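PDB 4E6Z: apicoplast TIC22, putative from Plasmodium falciparum 3D7, which probably acts as a chaperone in the import of proteins into the apicoplast, as a Tic22-family member of the TIC system. Local coordinates for residues A[90-95]-A[99-104]; A[77-82]-A[166-171]. One frame throughout, in Å; residues are numbered along the deposited sequence.

Overall arrangement
Both contacts gather round strand 97-103. Contact 1 is the hairpin that this strand forms with 92-94 at one margin of a mixed three-stranded sheet; contact 2 joins the strand at the other margin, 164-169, to strand 78-83. Their centres lie about 10 Å apart. Strand 97-103 bonds to both partners of contact 2, through Met102 O to Ile169 N at 2.6 Å and through Phe103 O to Phe80 N at 2.7 Å. Contact 2 is deep, about 6 Å from the centre of the chain, whereas contact 1 lies about 16 Å out. A glycerol, probably from crystallisation, sits at contact 1, is hydrogen-bonded also to Ile82 O, and lies about 4 Å from the Leu81 side chain.

Contact 1. Residues A[90-95]-A[99-104]; sequences YIFQEN and VCYMFL. With GOL (glycerol), chain B.
Phe92 and Val99 pair across a short antiparallel beta hairpin at the margin of a three-stranded sheet. Theirs is a hydrogen-bonded pair: Phe92 N reaches Val99 O at 2.9 Å, and Val99 N returns to Phe92 O at 2.8 Å. The strand directions diverge strongly, 108° apart, and no second bridge follows.

Side chains carry the rest. The side chains of Phe92 and Tyr101 cross at about a right angle, and CD2 of Phe92 comes in the plane of the Tyr101 ring at its edge, 3.9 Å from Tyr101 CE2. One face of the tyrosine lies over Val99 CG1, offset toward the rim. Val99 CG2, anti to its own carbonyl carbon, packs against Glu94 CB at 3.5 Å. Beyond CG the glutamate chain is extended and runs past the valine to meet the phenol from the opposite direction. On the face away from the Phe92 and Tyr101 rings, buried Cys100 rests its SG on Ile91 CG1 at 3.6 Å; the backbone of Cys100 bonds to Tyr165 and Lys167 of the next strand.

Between the splayed strands sits a glycerol, probably from the crystallisation liquor. Tyr90 N donates to its O2, and Tyr101 N makes a weak bond to its O1. The Tyr90 ring leads away from the hairpin, its hydroxyl bonded to Asn127 O. Glu94 is poorly ordered, but as modelled Tyr101 OH gives a 2.6 Å bond to Glu94 OE1 from above the carboxylate, whose plane stands 86° from the ring.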
loop_
_atom_site.group_PDB
_atom_site.type_symbol
_atom_site.label_atom_id
_atom_site.label_comp_id
_atom_site.label_asym_id
_atom_site.label_seq_id
_atom_site.Cartn_x
_atom_site.Cartn_y
_atom_site.Cartn_z
ATOM N N TYR A 90 -2.541 -10.665 -15.111
ATOM C CA TYR A 90 -2.891 -12.073 -15.154
ATOM C C TYR A 90 -4.026 -12.379 -14.187
ATOM O O TYR A 90 -3.955 -12.046 -13.007
ATOM C CB TYR A 90 -1.667 -12.929 -14.847
ATOM C CG TYR A 90 -0.662 -12.896 -15.971
ATOM C CD1 TYR A 90 -0.763 -13.777 -17.042
ATOM C CD2 TYR A 90 0.365 -11.963 -15.981
ATOM C CE1 TYR A 90 0.145 -13.736 -18.093
ATOM C CE2 TYR A 90 1.283 -11.922 -17.020
ATOM C CZ TYR A 90 1.167 -12.804 -18.073
ATOM O OH TYR A 90 2.078 -12.759 -19.102
ATOM N N ILE A 91 -5.084 -12.997 -14.697
ATOM C CA ILE A 91 -6.238 -13.328 -13.876
ATOM C C ILE A 91 -6.118 -14.746 -13.343
ATOM O O ILE A 91 -5.720 -15.656 -14.066
ATOM C CB ILE A 91 -7.544 -13.225 -14.675
ATOM C CG1 ILE A 91 -7.700 -11.821 -15.265
ATOM C CG2 ILE A 91 -8.726 -13.571 -13.790
ATOM C CD1 ILE A 91 -8.870 -11.691 -16.215
ATOM N N PHE A 92 -6.465 -14.928 -12.075
ATOM C CA PHE A 92 -6.456 -16.253 -11.468
ATOM C C PHE A 92 -7.835 -16.607 -10.948
ATOM O O PHE A 92 -8.573 -15.743 -10.478
ATOM C CB PHE A 92 -5.414 -16.333 -10.351
ATOM C CG PHE A 92 -4.008 -16.181 -10.840
ATOM C CD1 PHE A 92 -3.298 -17.279 -11.297
ATOM C CD2 PHE A 92 -3.404 -14.937 -10.870
ATOM C CE1 PHE A 92 -2.008 -17.141 -11.763
ATOM C CE2 PHE A 92 -2.116 -14.796 -11.332
ATOM C CZ PHE A 92 -1.418 -15.899 -11.786
ATOM N N GLN A 93 -8.187 -17.881 -11.055
ATOM C CA GLN A 93 -9.478 -18.345 -10.583
ATOM C C GLN A 93 -9.416 -18.612 -9.087
ATOM O O GLN A 93 -8.757 -19.551 -8.642
ATOM C CB GLN A 93 -9.899 -19.613 -11.332
ATOM C CG GLN A 93 -11.347 -19.602 -11.794
ATOM C CD GLN A 93 -11.625 -18.501 -12.798
ATOM O OE1 GLN A 93 -12.619 -17.781 -12.689
ATOM N NE2 GLN A 93 -10.740 -18.356 -13.779
ATOM N N GLU A 94 -10.080 -17.764 -8.310
ATOM C CA GLU A 94 -10.238 -18.017 -6.885
ATOM C C GLU A 94 -11.674 -18.439 -6.600
ATOM O O GLU A 94 -12.548 -17.607 -6.353
ATOM C CB GLU A 94 -9.832 -16.803 -6.046
ATOM C CG GLU A 94 -8.325 -16.625 -5.927
ATOM C CD GLU A 94 -7.918 -15.923 -4.645
ATOM O OE1 GLU A 94 -6.843 -16.255 -4.101
ATOM O OE2 GLU A 94 -8.674 -15.047 -4.175
ATOM N N ASN A 95 -11.887 -19.749 -6.656
ATOM C CA ASN A 95 -13.199 -20.378 -6.512
ATOM C C ASN A 95 -14.296 -19.498 -5.922
ATOM O O ASN A 95 -14.346 -19.270 -4.712
ATOM C CB ASN A 95 -13.061 -21.667 -5.703
ATOM C CG ASN A 95 -11.930 -22.542 -6.202
ATOM O OD1 ASN A 95 -11.703 -22.653 -7.406
ATOM N ND2 ASN A 95 -11.207 -23.160 -5.276
ATOM N N VAL A 99 -9.849 -13.311 -10.104
ATOM C CA VAL A 99 -9.096 -12.460 -9.191
ATOM C C VAL A 99 -7.793 -11.929 -9.777
ATOM O O VAL A 99 -7.013 -12.673 -10.366
ATOM C CB VAL A 99 -8.773 -13.198 -7.880
ATOM C CG1 VAL A 99 -7.861 -12.354 -7.010
ATOM C CG2 VAL A 99 -10.054 -13.534 -7.141
ATOM N N CYS A 100 -7.568 -10.630 -9.604
ATOM C CA CYS A 100 -6.278 -10.029 -9.912
ATOM C C CYS A 100 -5.641 -9.472 -8.638
ATOM O O CYS A 100 -6.337 -9.011 -7.737
ATOM C CB CYS A 100 -6.411 -8.946 -10.990
ATOM S SG CYS A 100 -6.718 -9.608 -12.662
ATOM N N TYR A 101 -4.316 -9.529 -8.573
ATOM C CA TYR A 101 -3.573 -9.147 -7.379
ATOM C C TYR A 101 -2.894 -7.790 -7.514
ATOM O O TYR A 101 -2.199 -7.523 -8.491
ATOM C CB TYR A 101 -2.533 -10.220 -7.051
ATOM C CG TYR A 101 -3.153 -11.533 -6.640
ATOM C CD1 TYR A 101 -3.541 -11.755 -5.327
ATOM C CD2 TYR A 101 -3.367 -12.546 -7.566
ATOM C CE1 TYR A 101 -4.118 -12.951 -4.944
ATOM C CE2 TYR A 101 -3.943 -13.748 -7.193
ATOM C CZ TYR A 101 -4.318 -13.943 -5.879
ATOM O OH TYR A 101 -4.888 -15.133 -5.493
HETATM N N MSE A 102 -3.103 -6.936 -6.523
HETATM C CA MSE A 102 -2.458 -5.633 -6.483
HETATM C C MSE A 102 -1.636 -5.517 -5.205
HETATM O O MSE A 102 -2.157 -5.706 -4.110
HETATM C CB MSE A 102 -3.510 -4.534 -6.526
HETATM C CG MSE A 102 -4.468 -4.670 -7.681
HETATM SE SE MSE A 102 -5.788 -3.246 -7.730
HETATM C CE MSE A 102 -6.621 -3.513 -5.982
ATOM N N PHE A 103 -0.348 -5.227 -5.346
ATOM C CA PHE A 103 0.560 -5.212 -4.202
ATOM C C PHE A 103 0.954 -3.791 -3.809
ATOM O O PHE A 103 1.269 -2.963 -4.663
ATOM C CB PHE A 103 1.815 -6.034 -4.503
ATOM C CG PHE A 103 1.535 -7.477 -4.826
ATOM C CD1 PHE A 103 1.557 -8.439 -3.831
ATOM C CD2 PHE A 103 1.246 -7.869 -6.129
ATOM C CE1 PHE A 103 1.296 -9.767 -4.121
ATOM C CE2 PHE A 103 0.987 -9.199 -6.429
ATOM C CZ PHE A 103 1.013 -10.152 -5.423
ATOM N N LEU A 104 0.933 -3.512 -2.510
ATOM C CA LEU A 104 1.393 -2.222 -2.008
ATOM C C LEU A 104 2.915 -2.198 -1.926
ATOM O O LEU A 104 3.528 -1.131 -1.921
ATOM C CB LEU A 104 0.763 -1.912 -0.649
ATOM C CG LEU A 104 -0.650 -1.330 -0.728
ATOM C CD1 LEU A 104 -1.427 -1.560 0.561
ATOM C CD2 LEU A 104 -0.598 0.154 -1.074
HETATM C C1 GOL B . -3.204 -10.106 -11.273
HETATM O O1 GOL B . -3.630 -11.205 -10.499
HETATM C C2 GOL B . -1.688 -10.078 -11.277
HETATM O O2 GOL B . -1.206 -10.424 -12.556
HETATM C C3 GOL B . -1.237 -8.677 -10.913
HETATM O O3 GOL B . -0.271 -8.775 -9.891
#

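Contact 2. Residues A[77-82]-A[166-171]; sequences IPVFLI and WKLISS
Leu81 meets Trp166 where strand 78-83 passes over strand 164-169, in the hydrophobic interior of the Tic22-like fold. This is the tighter part of the contact. Leu81 CD2 lies 3.8 Å from Trp166 CZ3, at the edge of the indole and near its plane, and the two side chains cross at about a right angle. With CG anti to its carbonyl carbon (chi1 -60°), Trp166 swings the benzene end of its indole toward the leucine, and the same CZ3 packs on Cys100 CB.

The other pair is looser. Val79 points at the opposing strand, yet its CG1 stops 4.4 Å from Leu168 CD1, and the CA atoms of these two residues are 8.7 Å apart. Met135 of helix 135-150 touches both side chains and Met102 also packs on Val79, so neighbouring parts of the fold share in covering this pair. Trp166, partly exposed itself, also packs on Leu141 of that helix.

Only 106 Å² is buried between the segments, and no hydrogen bond crosses. The backbone of 78-83 pairs instead with strand 129-134 and with Phe103. Such apolar packing is non-directional: shape and burial hold it, while backbone bonds to other strands set how each strand runs.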
loop_
_atom_site.group_PDB
_atom_site.type_symbol
_atom_site.label_atom_id
_atom_site.label_comp_id
_atom_site.label_asym_id
_atom_site.label_seq_id
_atom_site.Cartn_x
_atom_site.Cartn_y
_atom_site.Cartn_z
ATOM N N ILE A 77 0.321 7.116 -3.558
ATOM C CA ILE A 77 0.637 5.766 -3.115
ATOM C C ILE A 77 0.710 4.810 -4.308
ATOM O O ILE A 77 -0.301 4.552 -4.961
ATOM C CB ILE A 77 -0.412 5.243 -2.124
ATOM C CG1 ILE A 77 -0.599 6.234 -0.971
ATOM C CG2 ILE A 77 -0.018 3.867 -1.609
ATOM C CD1 ILE A 77 -1.827 5.963 -0.130
ATOM N N PRO A 78 1.914 4.290 -4.595
ATOM C CA PRO A 78 2.130 3.337 -5.688
ATOM C C PRO A 78 1.479 1.991 -5.396
ATOM O O PRO A 78 1.435 1.569 -4.241
ATOM C CB PRO A 78 3.657 3.169 -5.716
ATOM C CG PRO A 78 4.200 4.332 -4.942
ATOM C CD PRO A 78 3.171 4.616 -3.900
ATOM N N VAL A 79 0.972 1.340 -6.438
ATOM C CA VAL A 79 0.467 -0.025 -6.345
ATOM C C VAL A 79 1.041 -0.828 -7.511
ATOM O O VAL A 79 1.195 -0.307 -8.621
ATOM C CB VAL A 79 -1.069 -0.071 -6.397
ATOM C CG1 VAL A 79 -1.566 -1.523 -6.407
ATOM C CG2 VAL A 79 -1.657 0.702 -5.235
ATOM N N PHE A 80 1.362 -2.093 -7.262
ATOM C CA PHE A 80 2.076 -2.890 -8.250
ATOM C C PHE A 80 1.317 -4.130 -8.692
ATOM O O PHE A 80 0.708 -4.824 -7.883
ATOM C CB PHE A 80 3.464 -3.264 -7.729
ATOM C CG PHE A 80 4.302 -2.078 -7.363
ATOM C CD1 PHE A 80 5.153 -1.499 -8.290
ATOM C CD2 PHE A 80 4.216 -1.521 -6.096
ATOM C CE1 PHE A 80 5.917 -0.392 -7.954
ATOM C CE2 PHE A 80 4.972 -0.418 -5.756
ATOM C CZ PHE A 80 5.827 0.146 -6.684
ATOM N N LEU A 81 1.358 -4.390 -9.995
ATOM C CA LEU A 81 0.738 -5.577 -10.564
ATOM C C LEU A 81 1.733 -6.316 -11.442
ATOM O O LEU A 81 2.725 -5.748 -11.895
ATOM C CB LEU A 81 -0.495 -5.208 -11.388
ATOM C CG LEU A 81 -1.708 -4.580 -10.704
ATOM C CD1 LEU A 81 -1.528 -3.084 -10.599
ATOM C CD2 LEU A 81 -2.969 -4.890 -11.485
ATOM N N ILE A 82 1.470 -7.592 -11.677
ATOM C CA ILE A 82 2.268 -8.360 -12.618
ATOM C C ILE A 82 1.470 -8.439 -13.917
ATOM O O ILE A 82 0.282 -8.756 -13.906
ATOM C CB ILE A 82 2.614 -9.764 -12.079
ATOM C CG1 ILE A 82 3.594 -9.663 -10.906
ATOM C CG2 ILE A 82 3.233 -10.618 -13.174
ATOM C CD1 ILE A 82 3.036 -8.984 -9.684
ATOM N N TRP A 166 -10.523 -7.337 -7.786
ATOM C CA TRP A 166 -9.209 -6.743 -7.577
ATOM C C TRP A 166 -8.819 -6.811 -6.105
ATOM O O TRP A 166 -9.376 -6.098 -5.274
ATOM C CB TRP A 166 -9.206 -5.295 -8.068
ATOM C CG TRP A 166 -9.531 -5.180 -9.523
ATOM C CD1 TRP A 166 -10.762 -4.959 -10.080
ATOM C CD2 TRP A 166 -8.612 -5.294 -10.613
ATOM N NE1 TRP A 166 -10.660 -4.921 -11.450
ATOM C CE2 TRP A 166 -9.350 -5.126 -11.804
ATOM C CE3 TRP A 166 -7.234 -5.520 -10.700
ATOM C CZ2 TRP A 166 -8.759 -5.177 -13.063
ATOM C CZ3 TRP A 166 -6.648 -5.573 -11.952
ATOM C CH2 TRP A 166 -7.409 -5.400 -13.115
ATOM N N LYS A 167 -7.860 -7.679 -5.792
ATOM C CA LYS A 167 -7.451 -7.923 -4.411
ATOM C C LYS A 167 -6.190 -7.145 -4.041
ATOM O O LYS A 167 -5.126 -7.352 -4.623
ATOM C CB LYS A 167 -7.231 -9.420 -4.188
ATOM C CG LYS A 167 -6.732 -9.789 -2.808
ATOM C CD LYS A 167 -6.412 -11.275 -2.725
ATOM C CE LYS A 167 -7.674 -12.119 -2.770
ATOM N NZ LYS A 167 -8.527 -11.905 -1.567
ATOM N N LEU A 168 -6.320 -6.252 -3.066
ATOM C CA LEU A 168 -5.193 -5.448 -2.609
ATOM C C LEU A 168 -4.397 -6.204 -1.548
ATOM O O LEU A 168 -4.963 -6.699 -0.574
ATOM C CB LEU A 168 -5.691 -4.108 -2.055
ATOM C CG LEU A 168 -4.661 -3.071 -1.593
ATOM C CD1 LEU A 168 -3.812 -2.576 -2.753
ATOM C CD2 LEU A 168 -5.358 -1.905 -0.908
ATOM N N ILE A 169 -3.085 -6.293 -1.742
ATOM C CA ILE A 169 -2.209 -6.987 -0.801
ATOM C C ILE A 169 -1.261 -6.032 -0.075
ATOM O O ILE A 169 -0.332 -5.496 -0.682
ATOM C CB ILE A 169 -1.346 -8.041 -1.521
ATOM C CG1 ILE A 169 -2.204 -8.900 -2.451
ATOM C CG2 ILE A 169 -0.599 -8.897 -0.504
ATOM C CD1 ILE A 169 -3.306 -9.646 -1.740
ATOM N N SER A 170 -1.483 -5.835 1.224
ATOM C CA SER A 170 -0.586 -5.006 2.025
ATOM C C SER A 170 0.818 -5.595 2.045
ATOM O O SER A 170 0.997 -6.786 1.824
ATOM C CB SER A 170 -1.104 -4.855 3.461
ATOM O OG SER A 170 -2.234 -4.007 3.519
ATOM N N SER A 171 1.811 -4.751 2.305
ATOM C CA SER A 171 3.188 -5.207 2.432
ATOM C C SER A 171 3.280 -6.352 3.428
ATOM O O SER A 171 2.855 -6.223 4.577
ATOM C CB SER A 171 4.094 -4.060 2.880
ATOM O OG SER A 171 5.408 -4.524 3.147
#